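Local coordinates for protein ORF10 (PDB 6RIW) that probably condenses acyl chains in polyunsaturated fatty acid synthesis, this chain being the ketosynthase-chain length factor didomain of a longer synthase subunit, at residues Val140-Leu145 / Pro151-Thr156; Leu136-Val141 / Val595-Gln600; Ser202-Cys207 / Ala445-Gln450; Ala197-Ser202 / Ala220-Ala225; Lys777-Ala782 / Lys815-Thr820. All blocks are in the same frame, centred on the assembly; numbering follows the deposited sequence.

Contact 1. Residues Val140-Leu145 / Pro151-Thr156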
# COMPACT_ATOMS: atom_id res chain seq x y z
N VAL A 140 -8.67 -27.43 2.66
CA VAL A 140 -8.78 -28.14 1.39
C VAL A 140 -7.61 -29.11 1.23
O VAL A 140 -7.82 -30.26 0.84
CB VAL A 140 -8.86 -27.15 0.21
CG1 VAL A 140 -8.95 -27.92 -1.12
CG2 VAL A 140 -10.07 -26.23 0.37
N VAL A 141 -6.39 -28.69 1.58
CA VAL A 141 -5.24 -29.61 1.55
C VAL A 141 -5.48 -30.79 2.47
O VAL A 141 -5.28 -31.95 2.09
CB VAL A 141 -3.94 -28.88 1.91
CG1 VAL A 141 -2.77 -29.92 2.10
CG2 VAL A 141 -3.54 -27.86 0.85
N ASP A 142 -5.93 -30.51 3.71
CA ASP A 142 -6.23 -31.58 4.66
C ASP A 142 -7.19 -32.61 4.07
O ASP A 142 -6.95 -33.82 4.13
CB ASP A 142 -6.82 -31.00 5.94
CG ASP A 142 -7.36 -32.08 6.88
OD1 ASP A 142 -8.50 -32.56 6.68
OD2 ASP A 142 -6.63 -32.45 7.85
N ASN A 143 -8.32 -32.14 3.51
CA ASN A 143 -9.32 -33.07 3.03
C ASN A 143 -8.84 -33.85 1.82
O ASN A 143 -9.20 -35.03 1.66
CB ASN A 143 -10.61 -32.34 2.69
CG ASN A 143 -11.25 -31.66 3.89
OD1 ASN A 143 -12.26 -30.97 3.74
ND2 ASN A 143 -10.66 -31.83 5.08
N ALA A 144 -8.05 -33.23 0.95
CA ALA A 144 -7.48 -33.96 -0.18
C ALA A 144 -6.55 -35.07 0.30
O ALA A 144 -6.57 -36.19 -0.24
CB ALA A 144 -6.71 -33.01 -1.10
N LEU A 145 -5.71 -34.78 1.30
CA LEU A 145 -4.80 -35.80 1.82
C LEU A 145 -5.54 -36.92 2.55
O LEU A 145 -5.08 -38.07 2.52
CB LEU A 145 -3.75 -35.14 2.72
CG LEU A 145 -2.70 -34.32 1.95
CD1 LEU A 145 -1.75 -33.53 2.86
CD2 LEU A 145 -1.91 -35.17 0.96
N PRO A 151 -8.36 -41.84 5.84
CA PRO A 151 -9.48 -41.01 6.31
C PRO A 151 -9.21 -40.31 7.62
O PRO A 151 -9.87 -39.31 7.93
CB PRO A 151 -10.63 -42.03 6.46
CG PRO A 151 -9.95 -43.35 6.59
CD PRO A 151 -8.73 -43.26 5.73
N ASP A 152 -8.25 -40.79 8.41
CA ASP A 152 -7.90 -40.16 9.68
C ASP A 152 -6.67 -39.28 9.58
O ASP A 152 -6.17 -38.81 10.61
CB ASP A 152 -7.70 -41.25 10.75
CG ASP A 152 -8.97 -42.06 10.99
OD1 ASP A 152 -10.09 -41.48 10.97
OD2 ASP A 152 -8.85 -43.29 11.21
N PHE A 153 -6.14 -39.05 8.38
CA PHE A 153 -5.07 -38.06 8.24
C PHE A 153 -5.55 -36.70 8.73
O PHE A 153 -6.70 -36.31 8.50
CB PHE A 153 -4.62 -37.95 6.79
CG PHE A 153 -3.58 -36.89 6.59
CD1 PHE A 153 -2.23 -37.19 6.76
CD2 PHE A 153 -3.93 -35.58 6.30
CE1 PHE A 153 -1.27 -36.21 6.61
CE2 PHE A 153 -2.96 -34.60 6.16
CZ PHE A 153 -1.63 -34.92 6.31
N GLN A 154 -4.67 -35.97 9.42
CA GLN A 154 -4.97 -34.62 9.89
C GLN A 154 -3.79 -33.72 9.61
O GLN A 154 -2.66 -34.01 10.03
CB GLN A 154 -5.25 -34.59 11.39
CG GLN A 154 -6.54 -35.19 11.85
CD GLN A 154 -6.64 -35.08 13.35
OE1 GLN A 154 -5.80 -35.62 14.07
NE2 GLN A 154 -7.62 -34.36 13.83
N LEU A 155 -4.03 -32.62 8.92
CA LEU A 155 -3.01 -31.60 8.76
C LEU A 155 -2.92 -30.74 10.01
O LEU A 155 -3.94 -30.43 10.65
CB LEU A 155 -3.32 -30.73 7.54
CG LEU A 155 -2.28 -29.70 7.11
CD1 LEU A 155 -1.02 -30.38 6.64
CD2 LEU A 155 -2.91 -28.88 5.98
N THR A 156 -1.71 -30.32 10.36
CA THR A 156 -1.55 -29.41 11.49
C THR A 156 -1.74 -27.96 11.04
O THR A 156 -1.49 -27.61 9.88
CB THR A 156 -0.18 -29.59 12.15
OG1 THR A 156 0.86 -29.27 11.23
CG2 THR A 156 0.01 -31.04 12.64
O HOH W 1 -6.65 -30.95 10.35
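Asp142 and Leu155 show how one carboxylate can hold a returning loop against the helix it has just left. The polar part centres on Asp142 OD2, which accepts the backbone Leu155 N at 2.8 Å through its anti lone pair, with a nearly straight N-H...O angle of 172°. A water donates to the same OD2 and also to Leu155 O at 2.8 Å, bridging the carboxylate to that carbonyl too. Asp142 CG lies anti to its own backbone N (chi1 171°), which swings the carboxylate out to the loop. The other oxygen, OD1, forms a salt bridge with Lys146, whose amine also bonds Phe153 O; partners on both oxygens probably limit the carboxylate's rotation, and its negative charge is probably stabilised.

The apolar part lies alongside. Leu145 CB rests obliquely on the Phe153 ring, 3.6 Å from CE2, and Leu145 CD1 continues along the ring, 3.7 Å from CZ. Farther on, Val141 CG1 meets Leu155 CD2 at 4.0 Å, and Ile601 of helix 597-608 touches both Leu145 and Leu155. Here the loop after helix 129-148 doubles back along the helix's last turns, an Asp side chain bonding a loop N-H, within the thiolase-fold ketosynthase.

Contact 2. Residues Leu136-Val141 / Val595-Gln600; sequences LYHQVV and VNLTTQ
His138 presents one face of its imidazole to the amide of Gln600, whose NE2 stands 3.3 Å above the ring plane and lies off the ring centre. The two planes are turned 73° apart, so the amide stands steeply on the ring and does not stack flat against it; its other end places OE1 over the same face, 3.3 Å from His138 CE1. The Gln600 chain reaches that far because it runs extended beyond CG (chi2 172°). Each polar group is held from outside: His138 NE2 donates to Gly593 O, which limits the turning of the ring, and Gln600 NE2 bonds Thr156 O in the loop that follows helix 129-148. These helices belong to different halves of the chain, 129-148 to the ketosynthase and 597-608 to the chain length factor, and they meet at the interface of the two thiolase-like domains, which pair in one chain much as two subunits do in ketosynthase dimers. Beside the amide, Leu597 runs the other way past His138 and sets CD2 3.9 Å from His138 CD2. Its second branch is looser, with Leu597 CD1 4.3 Å from Val141 CG2. Ala624 and Val628 of helix 614-628 touch both Leu597 and Val141.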
# COMPACT_ATOMS: atom_id res chain seq x y z
N LEU A 136 -8.56 -21.50 4.95
CA LEU A 136 -9.19 -21.80 3.66
C LEU A 136 -8.37 -22.83 2.89
O LEU A 136 -8.88 -23.89 2.52
CB LEU A 136 -9.33 -20.54 2.82
CG LEU A 136 -10.23 -19.41 3.34
CD1 LEU A 136 -9.94 -18.10 2.58
CD2 LEU A 136 -11.67 -19.85 3.17
N TYR A 137 -7.11 -22.52 2.62
CA TYR A 137 -6.30 -23.41 1.79
C TYR A 137 -6.01 -24.71 2.50
O TYR A 137 -5.97 -25.78 1.88
CB TYR A 137 -4.97 -22.75 1.40
CG TYR A 137 -5.07 -21.25 1.26
CD1 TYR A 137 -6.00 -20.69 0.39
CD2 TYR A 137 -4.21 -20.41 1.99
CE1 TYR A 137 -6.12 -19.31 0.27
CE2 TYR A 137 -4.30 -19.03 1.87
CZ TYR A 137 -5.25 -18.49 1.00
OH TYR A 137 -5.37 -17.13 0.88
N HIS A 138 -5.76 -24.64 3.81
CA HIS A 138 -5.26 -25.82 4.51
C HIS A 138 -6.36 -26.81 4.86
O HIS A 138 -6.11 -28.01 4.91
CB HIS A 138 -4.44 -25.37 5.74
CG HIS A 138 -3.19 -24.63 5.36
ND1 HIS A 138 -2.59 -23.70 6.18
CD2 HIS A 138 -2.45 -24.68 4.23
CE1 HIS A 138 -1.51 -23.22 5.57
NE2 HIS A 138 -1.41 -23.80 4.38
N GLN A 139 -7.61 -26.34 5.00
CA GLN A 139 -8.70 -27.31 5.10
C GLN A 139 -8.81 -28.11 3.81
O GLN A 139 -9.05 -29.32 3.83
CB GLN A 139 -10.03 -26.61 5.40
CG GLN A 139 -11.22 -27.62 5.59
CD GLN A 139 -11.10 -28.42 6.89
OE1 GLN A 139 -11.48 -29.60 6.96
NE2 GLN A 139 -10.57 -27.78 7.92
N VAL A 140 -8.67 -27.43 2.66
CA VAL A 140 -8.78 -28.14 1.39
C VAL A 140 -7.61 -29.11 1.23
O VAL A 140 -7.82 -30.26 0.84
CB VAL A 140 -8.86 -27.15 0.21
CG1 VAL A 140 -8.95 -27.92 -1.12
CG2 VAL A 140 -10.07 -26.23 0.37
N VAL A 141 -6.39 -28.69 1.58
CA VAL A 141 -5.24 -29.61 1.55
C VAL A 141 -5.48 -30.79 2.47
O VAL A 141 -5.28 -31.95 2.09
CB VAL A 141 -3.94 -28.88 1.91
CG1 VAL A 141 -2.77 -29.92 2.10
CG2 VAL A 141 -3.54 -27.86 0.85
N VAL A 595 4.16 -22.36 1.23
CA VAL A 595 5.50 -22.52 1.81
C VAL A 595 5.42 -23.22 3.17
O VAL A 595 6.24 -24.09 3.49
CB VAL A 595 6.19 -21.15 1.91
CG1 VAL A 595 7.36 -21.22 2.85
CG2 VAL A 595 6.60 -20.67 0.51
N ASN A 596 4.41 -22.88 3.96
CA ASN A 596 4.34 -23.36 5.34
C ASN A 596 4.03 -24.85 5.42
O ASN A 596 4.25 -25.47 6.48
CB ASN A 596 3.29 -22.55 6.10
CG ASN A 596 3.65 -22.32 7.55
OD1 ASN A 596 3.59 -21.19 8.03
ND2 ASN A 596 3.96 -23.40 8.27
N LEU A 597 3.56 -25.46 4.33
CA LEU A 597 3.28 -26.89 4.37
C LEU A 597 4.55 -27.71 4.64
O LEU A 597 4.43 -28.86 5.04
CB LEU A 597 2.62 -27.34 3.07
CG LEU A 597 1.19 -26.80 2.90
CD1 LEU A 597 0.66 -27.12 1.48
CD2 LEU A 597 0.29 -27.41 3.93
N THR A 598 5.74 -27.13 4.43
CA THR A 598 7.01 -27.76 4.85
C THR A 598 6.94 -28.31 6.27
O THR A 598 7.22 -29.49 6.52
CB THR A 598 8.15 -26.73 4.75
OG1 THR A 598 8.41 -26.44 3.37
CG2 THR A 598 9.43 -27.28 5.39
N THR A 599 6.62 -27.46 7.23
CA THR A 599 6.58 -27.94 8.61
C THR A 599 5.22 -28.48 8.97
O THR A 599 5.13 -29.35 9.85
CB THR A 599 6.98 -26.82 9.59
OG1 THR A 599 6.23 -25.63 9.30
CG2 THR A 599 8.47 -26.52 9.47
N GLN A 600 4.15 -28.03 8.31
CA GLN A 600 2.84 -28.60 8.60
C GLN A 600 2.79 -30.09 8.26
O GLN A 600 2.26 -30.89 9.05
CB GLN A 600 1.75 -27.86 7.84
CG GLN A 600 1.48 -26.50 8.40
CD GLN A 600 0.54 -25.75 7.52
OE1 GLN A 600 1.00 -24.99 6.65
NE2 GLN A 600 -0.77 -25.97 7.69

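Contact 3. Residues Ser202-Cys207 / Ala445-Gln450; sequences SVKLAC and AHLVLQ
Leu447 meets helix 198-211 with both prongs of its fork, one for each of two consecutive helix residues. CD1 lies 3.8 Å from Val203 CG1, the two side chains passing at a slant, while CD2 lies 4.2 Å from Lys204 CB. The conformation of the leucine makes this division possible: chi1 (-64°) brings CG to the helix side, and an extended chi2 sets CD1 over Val203 and CD2 over Lys204. On the facing side, Val203 puts CG1 anti to its backbone N (chi1 167°) and offers that branch to the strand.

Lys204 behaves in two ways. Its CB sets out toward the strand and contributes plain apolar contact, but the chain bends at chi2 (59°) and again at chi4, carrying the amine off to a salt bridge with Asp208, one turn farther along the same helix. The charge is thus dealt with away from Leu447. The lysine side chain also comes within about 8 Å of the bound magnesium ion, a site completed on the protein side by Met1 and Lys286, without being one of its ligands.

As in other ketosynthases of the thiolase fold, this helix is in the middle layer. Val203 touches Ile285 of strand 283-292, Met378 of helix 374-387 and Ala220 of strand 217-224, Leu447 shares the contact with Met378, and strand 443-450 runs between strands 283-292 and 432-439.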
# COMPACT_ATOMS: atom_id res chain seq x y z
N SER A 202 5.68 10.36 1.99
CA SER A 202 4.68 10.80 2.96
C SER A 202 5.00 12.19 3.50
O SER A 202 4.10 13.04 3.63
CB SER A 202 4.58 9.80 4.11
OG SER A 202 4.19 8.54 3.60
N VAL A 203 6.26 12.45 3.83
CA VAL A 203 6.63 13.76 4.37
C VAL A 203 6.42 14.85 3.32
O VAL A 203 5.81 15.90 3.60
CB VAL A 203 8.08 13.73 4.90
CG1 VAL A 203 8.59 15.16 5.18
CG2 VAL A 203 8.12 12.86 6.16
N LYS A 204 6.89 14.61 2.09
CA LYS A 204 6.75 15.60 1.03
C LYS A 204 5.27 15.88 0.73
O LYS A 204 4.87 17.04 0.62
CB LYS A 204 7.48 15.12 -0.22
CG LYS A 204 7.35 16.05 -1.43
CD LYS A 204 7.88 17.44 -1.11
CE LYS A 204 7.65 18.44 -2.26
NZ LYS A 204 6.42 18.16 -3.06
N LEU A 205 4.44 14.84 0.61
CA LEU A 205 3.03 15.10 0.34
C LEU A 205 2.34 15.75 1.52
O LEU A 205 1.39 16.53 1.34
CB LEU A 205 2.32 13.79 -0.05
CG LEU A 205 2.80 13.18 -1.36
CD1 LEU A 205 2.00 11.90 -1.62
CD2 LEU A 205 2.65 14.14 -2.53
N ALA A 206 2.78 15.47 2.75
CA ALA A 206 2.18 16.14 3.89
C ALA A 206 2.53 17.62 3.90
O ALA A 206 1.68 18.47 4.22
CB ALA A 206 2.61 15.47 5.20
N CYS A 207 3.77 17.97 3.53
CA CYS A 207 4.13 19.37 3.31
C CYS A 207 3.23 20.01 2.26
O CYS A 207 2.78 21.15 2.44
CB CYS A 207 5.59 19.52 2.88
SG CYS A 207 6.81 18.99 4.11
N ALA A 445 12.90 10.14 -4.01
CA ALA A 445 12.61 11.37 -3.28
C ALA A 445 13.90 11.92 -2.70
O ALA A 445 14.80 11.18 -2.32
CB ALA A 445 11.59 11.17 -2.15
N HIS A 446 13.98 13.25 -2.64
CA HIS A 446 15.08 13.93 -1.97
C HIS A 446 14.49 15.11 -1.21
O HIS A 446 13.69 15.87 -1.76
CB HIS A 446 16.12 14.40 -3.00
CG HIS A 446 17.36 14.98 -2.38
ND1 HIS A 446 18.37 14.19 -1.86
CD2 HIS A 446 17.77 16.26 -2.22
CE1 HIS A 446 19.34 14.97 -1.41
NE2 HIS A 446 19.00 16.23 -1.62
N LEU A 447 14.85 15.24 0.07
CA LEU A 447 14.38 16.34 0.89
C LEU A 447 15.58 17.19 1.30
O LEU A 447 16.65 16.65 1.59
CB LEU A 447 13.65 15.84 2.13
CG LEU A 447 12.35 15.08 1.88
CD1 LEU A 447 11.79 14.56 3.20
CD2 LEU A 447 11.35 15.98 1.15
N VAL A 448 15.39 18.50 1.31
CA VAL A 448 16.43 19.46 1.71
C VAL A 448 16.04 20.00 3.08
O VAL A 448 14.96 20.60 3.24
CB VAL A 448 16.59 20.58 0.67
CG1 VAL A 448 17.78 21.48 1.07
CG2 VAL A 448 16.79 19.98 -0.70
N LEU A 449 16.90 19.77 4.07
CA LEU A 449 16.63 20.14 5.45
C LEU A 449 17.67 21.15 5.94
O LEU A 449 18.84 21.11 5.54
CB LEU A 449 16.67 18.93 6.37
CG LEU A 449 16.01 17.65 5.86
CD1 LEU A 449 16.27 16.52 6.86
CD2 LEU A 449 14.52 17.93 5.71
N GLN A 450 17.24 22.04 6.83
CA GLN A 450 18.13 23.02 7.43
C GLN A 450 17.93 23.06 8.93
O GLN A 450 16.89 22.66 9.46
CB GLN A 450 17.91 24.41 6.81
CG GLN A 450 18.40 24.50 5.38
CD GLN A 450 18.26 25.90 4.79
OE1 GLN A 450 17.45 26.71 5.25
NE2 GLN A 450 19.05 26.19 3.77

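Contact 4. Residues Ala197-Ser202 / Ala220-Ala225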
# COMPACT_ATOMS: atom_id res chain seq x y z
N ALA A 197 11.02 4.38 -0.68
CA ALA A 197 10.94 5.82 -0.60
C ALA A 197 9.67 6.31 0.10
O ALA A 197 9.46 7.53 0.18
CB ALA A 197 11.01 6.44 -2.01
N SER A 198 8.83 5.40 0.60
CA SER A 198 7.51 5.79 1.10
C SER A 198 7.58 6.80 2.24
O SER A 198 6.68 7.65 2.35
CB SER A 198 6.71 4.57 1.57
OG SER A 198 6.65 3.58 0.56
N SER A 199 8.59 6.72 3.11
CA SER A 199 8.67 7.67 4.23
C SER A 199 8.84 9.11 3.73
O SER A 199 8.21 10.04 4.25
CB SER A 199 9.82 7.31 5.17
OG SER A 199 9.61 6.05 5.80
N CYS A 200 9.69 9.31 2.74
CA CYS A 200 9.89 10.67 2.25
C CYS A 200 8.79 11.11 1.31
O CYS A 200 8.52 12.31 1.22
CB CYS A 200 11.25 10.79 1.58
SG CYS A 200 12.58 10.40 2.78
N TYR A 201 8.16 10.17 0.59
CA TYR A 201 6.92 10.51 -0.11
C TYR A 201 5.87 11.04 0.85
O TYR A 201 5.19 12.04 0.57
CB TYR A 201 6.40 9.30 -0.88
CG TYR A 201 6.98 9.20 -2.28
CD1 TYR A 201 8.34 8.97 -2.46
CD2 TYR A 201 6.18 9.36 -3.41
CE1 TYR A 201 8.90 8.89 -3.73
CE2 TYR A 201 6.73 9.30 -4.69
CZ TYR A 201 8.09 9.06 -4.84
OH TYR A 201 8.65 8.98 -6.09
N SER A 202 5.68 10.36 1.99
CA SER A 202 4.68 10.80 2.96
C SER A 202 5.00 12.19 3.50
O SER A 202 4.10 13.04 3.63
CB SER A 202 4.58 9.80 4.11
OG SER A 202 4.19 8.54 3.60
N ALA A 220 3.20 12.77 9.43
CA ALA A 220 3.76 12.05 8.30
C ALA A 220 4.72 11.00 8.83
O ALA A 220 5.59 11.29 9.66
CB ALA A 220 4.48 12.98 7.31
N GLY A 221 4.59 9.79 8.33
CA GLY A 221 5.40 8.72 8.86
C GLY A 221 5.21 7.48 8.02
O GLY A 221 4.69 7.54 6.91
N ALA A 222 5.66 6.35 8.57
CA ALA A 222 5.59 5.08 7.86
C ALA A 222 5.73 3.93 8.84
O ALA A 222 6.22 4.10 9.96
CB ALA A 222 6.66 4.97 6.77
N VAL A 223 5.32 2.75 8.39
CA VAL A 223 5.38 1.53 9.18
C VAL A 223 5.75 0.41 8.21
O VAL A 223 5.33 0.42 7.04
CB VAL A 223 4.06 1.25 9.93
CG1 VAL A 223 2.90 1.10 8.94
CG2 VAL A 223 4.17 -0.00 10.80
N SER A 224 6.61 -0.49 8.68
CA SER A 224 7.02 -1.69 7.97
C SER A 224 6.82 -2.83 8.97
O SER A 224 7.63 -2.99 9.90
CB SER A 224 8.48 -1.57 7.51
OG SER A 224 9.04 -2.83 7.17
N ALA A 225 5.74 -3.59 8.81
CA ALA A 225 5.43 -4.70 9.73
C ALA A 225 4.81 -5.87 8.98
O ALA A 225 3.86 -6.52 9.45
CB ALA A 225 4.49 -4.25 10.85
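Ser199 and Ala222 make the tight end of this helix-on-strand packing: OG of the serine sits 3.3 Å from CB of the alanine. A chi1 of -64° sets that OG beside the backbone N, where it meets the alanine methyl, and its hydrogen bond goes outside the two segments, to Thr371 O, so the polar atom is satisfied although buried. A turn later, Ser202 lies over Gly221, its CB 3.6 Å from Gly221 O, and Ala220 CB touches Ser202 O at 3.7 Å. Small residues on both sides allow the axes of helix 198-202 and strand 220-224 to approach to 7.0 Å, running nearly antiparallel at 157°.

The looser element is polar. Ser202 OG is 3.5 Å from Gly221 O, at best a weak bond, because the hydroxyl is committed to its own helix: it donates to Ser198 O at 2.9 Å. That carbonyl oxygen also takes the backbone Ser202 N, the two donors arriving from opposite faces of its plane. The contact has no solvent side, for every residue that touches is buried.

The helix leads from strand 189-193 to strand 217-224, both parallel to strand 115-120, as expected of a beta-alpha-beta crossover in the thiolase fold. Strand 443-450 meets Cys200 and Tyr201, strand 189-193 meets Ser198 and Ser202, and helix 374-387 covers Ser199.

Contact 5. Residues Lys777-Ala782 / Lys815-Thr820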
# COMPACT_ATOMS: atom_id res chain seq x y z
N LYS A 777 -25.13 12.65 9.52
CA LYS A 777 -24.60 13.98 9.78
C LYS A 777 -23.30 14.21 9.00
O LYS A 777 -23.12 15.26 8.38
CB LYS A 777 -24.36 14.16 11.27
CG LYS A 777 -23.85 15.54 11.67
CD LYS A 777 -24.96 16.58 11.49
CE LYS A 777 -24.53 17.96 12.04
NZ LYS A 777 -25.05 19.09 11.22
N ALA A 778 -22.41 13.21 9.03
CA ALA A 778 -21.16 13.30 8.27
C ALA A 778 -21.43 13.46 6.78
O ALA A 778 -20.75 14.22 6.10
CB ALA A 778 -20.28 12.07 8.53
N ILE A 779 -22.43 12.74 6.26
CA ILE A 779 -22.80 12.89 4.85
C ILE A 779 -23.21 14.33 4.54
O ILE A 779 -22.77 14.93 3.55
CB ILE A 779 -23.91 11.90 4.48
CG1 ILE A 779 -23.38 10.46 4.61
CG2 ILE A 779 -24.40 12.15 3.08
CD1 ILE A 779 -24.43 9.39 4.38
N THR A 780 -24.10 14.90 5.37
CA THR A 780 -24.55 16.25 5.07
C THR A 780 -23.43 17.27 5.20
O THR A 780 -23.38 18.23 4.42
CB THR A 780 -25.74 16.63 5.98
OG1 THR A 780 -25.29 16.73 7.34
CG2 THR A 780 -26.80 15.59 5.91
N ILE A 781 -22.48 17.04 6.12
CA ILE A 781 -21.37 17.97 6.28
C ILE A 781 -20.46 17.92 5.06
O ILE A 781 -20.05 18.97 4.53
CB ILE A 781 -20.58 17.66 7.56
CG1 ILE A 781 -21.37 18.11 8.80
CG2 ILE A 781 -19.21 18.34 7.50
CD1 ILE A 781 -20.76 17.64 10.11
N ALA A 782 -20.13 16.71 4.61
CA ALA A 782 -19.31 16.56 3.41
C ALA A 782 -20.02 17.10 2.19
O ALA A 782 -19.40 17.73 1.33
CB ALA A 782 -18.91 15.09 3.22
N LYS A 815 -29.95 6.58 3.30
CA LYS A 815 -31.40 6.74 3.17
C LYS A 815 -31.89 7.94 3.95
O LYS A 815 -32.90 8.56 3.59
CB LYS A 815 -32.12 5.48 3.65
CG LYS A 815 -32.36 4.44 2.60
CD LYS A 815 -33.01 3.20 3.23
CE LYS A 815 -34.25 3.58 4.03
NZ LYS A 815 -34.77 2.42 4.83
N THR A 816 -31.21 8.28 5.03
CA THR A 816 -31.57 9.46 5.81
C THR A 816 -31.05 10.73 5.13
O THR A 816 -31.83 11.65 4.85
CB THR A 816 -31.01 9.30 7.24
OG1 THR A 816 -31.65 8.18 7.88
CG2 THR A 816 -31.22 10.55 8.09
N ALA A 817 -29.77 10.76 4.78
CA ALA A 817 -29.13 12.01 4.36
C ALA A 817 -29.44 12.41 2.92
O ALA A 817 -29.67 13.60 2.64
CB ALA A 817 -27.61 11.90 4.56
N LEU A 818 -29.40 11.46 1.97
CA LEU A 818 -29.43 11.85 0.56
C LEU A 818 -30.79 12.40 0.13
O LEU A 818 -30.81 13.42 -0.57
CB LEU A 818 -29.00 10.68 -0.33
CG LEU A 818 -27.55 10.22 -0.10
CD1 LEU A 818 -27.20 9.11 -1.07
CD2 LEU A 818 -26.57 11.38 -0.22
N PRO A 819 -31.92 11.78 0.47
CA PRO A 819 -33.21 12.40 0.09
C PRO A 819 -33.46 13.72 0.79
O PRO A 819 -34.15 14.58 0.23
CB PRO A 819 -34.25 11.34 0.49
CG PRO A 819 -33.47 10.04 0.60
CD PRO A 819 -32.10 10.46 1.09
N THR A 820 -32.88 13.91 1.97
CA THR A 820 -32.97 15.21 2.64
C THR A 820 -32.17 16.27 1.90
O THR A 820 -32.65 17.40 1.71
CB THR A 820 -32.48 15.08 4.08
OG1 THR A 820 -33.28 14.10 4.75
CG2 THR A 820 -32.56 16.40 4.81
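Lys777 O is gripped twice, beside the Thr780 methyl that leans on Ala817. Thr780 OG1 donates to Lys777 O at 2.8 Å, tilted 24° from the carbonyl plane, and the backbone Ile781 N supplies the ordinary helical bond to the same oxygen. Thr780 OG1 takes the crowded position between its backbone N and carbonyl carbon (chi1 67°), and this choice turns CG2 to the neighbouring helix, 4.0 Å from Ala817 CB. A hydroxyl can thus be spent on its own helix while its methyl serves the interface.

Across the contact everything is apolar. Ala817 CB is the shared target: Ile779 CG2 comes to 3.5 Å from it, and the far tip, Ile779 CD1, lies 4.1 Å from the same methyl. Leu818 crosses the isoleucine at about a right angle and brings CD2 to 4.0 Å from Ile779 CG2. With alanine as the residue facing Ile779 and Thr780, the segment axes pass 8.8 Å apart, crossing at -32°.

In the second helix Thr820 OG1 also bonds its own helix, but four residues back, 2.8 Å from Thr816 O and nearly in line with that carbonyl, beside the kink at Pro819. Ile779 also rests on Cys877 of strand 876-884. The two helices run in the same general direction, and both lie in the C-terminal half of the thiolase-like domain that forms the chain length factor.

In the fold
From the N terminus, helix 129-148 opens both contact 1 and contact 2. Contact 1 closes almost at once, over a short turn, whereas contact 2 waits some 450 residues for its partner and binds the ketosynthase to the chain length factor; the two touch where Gln600 reaches Thr156. Within the long span of contact 2, contacts 4 and 3 share helix 198-211 and cross, since strand 217-224 comes before strand 443-450; together they hold that helix between two sheet regions of the ketosynthase. Contact 5 follows in series, a local pairing inside the chain length factor, its centre about 37 Å from that of contact 3 and 51 Å from that of contact 1.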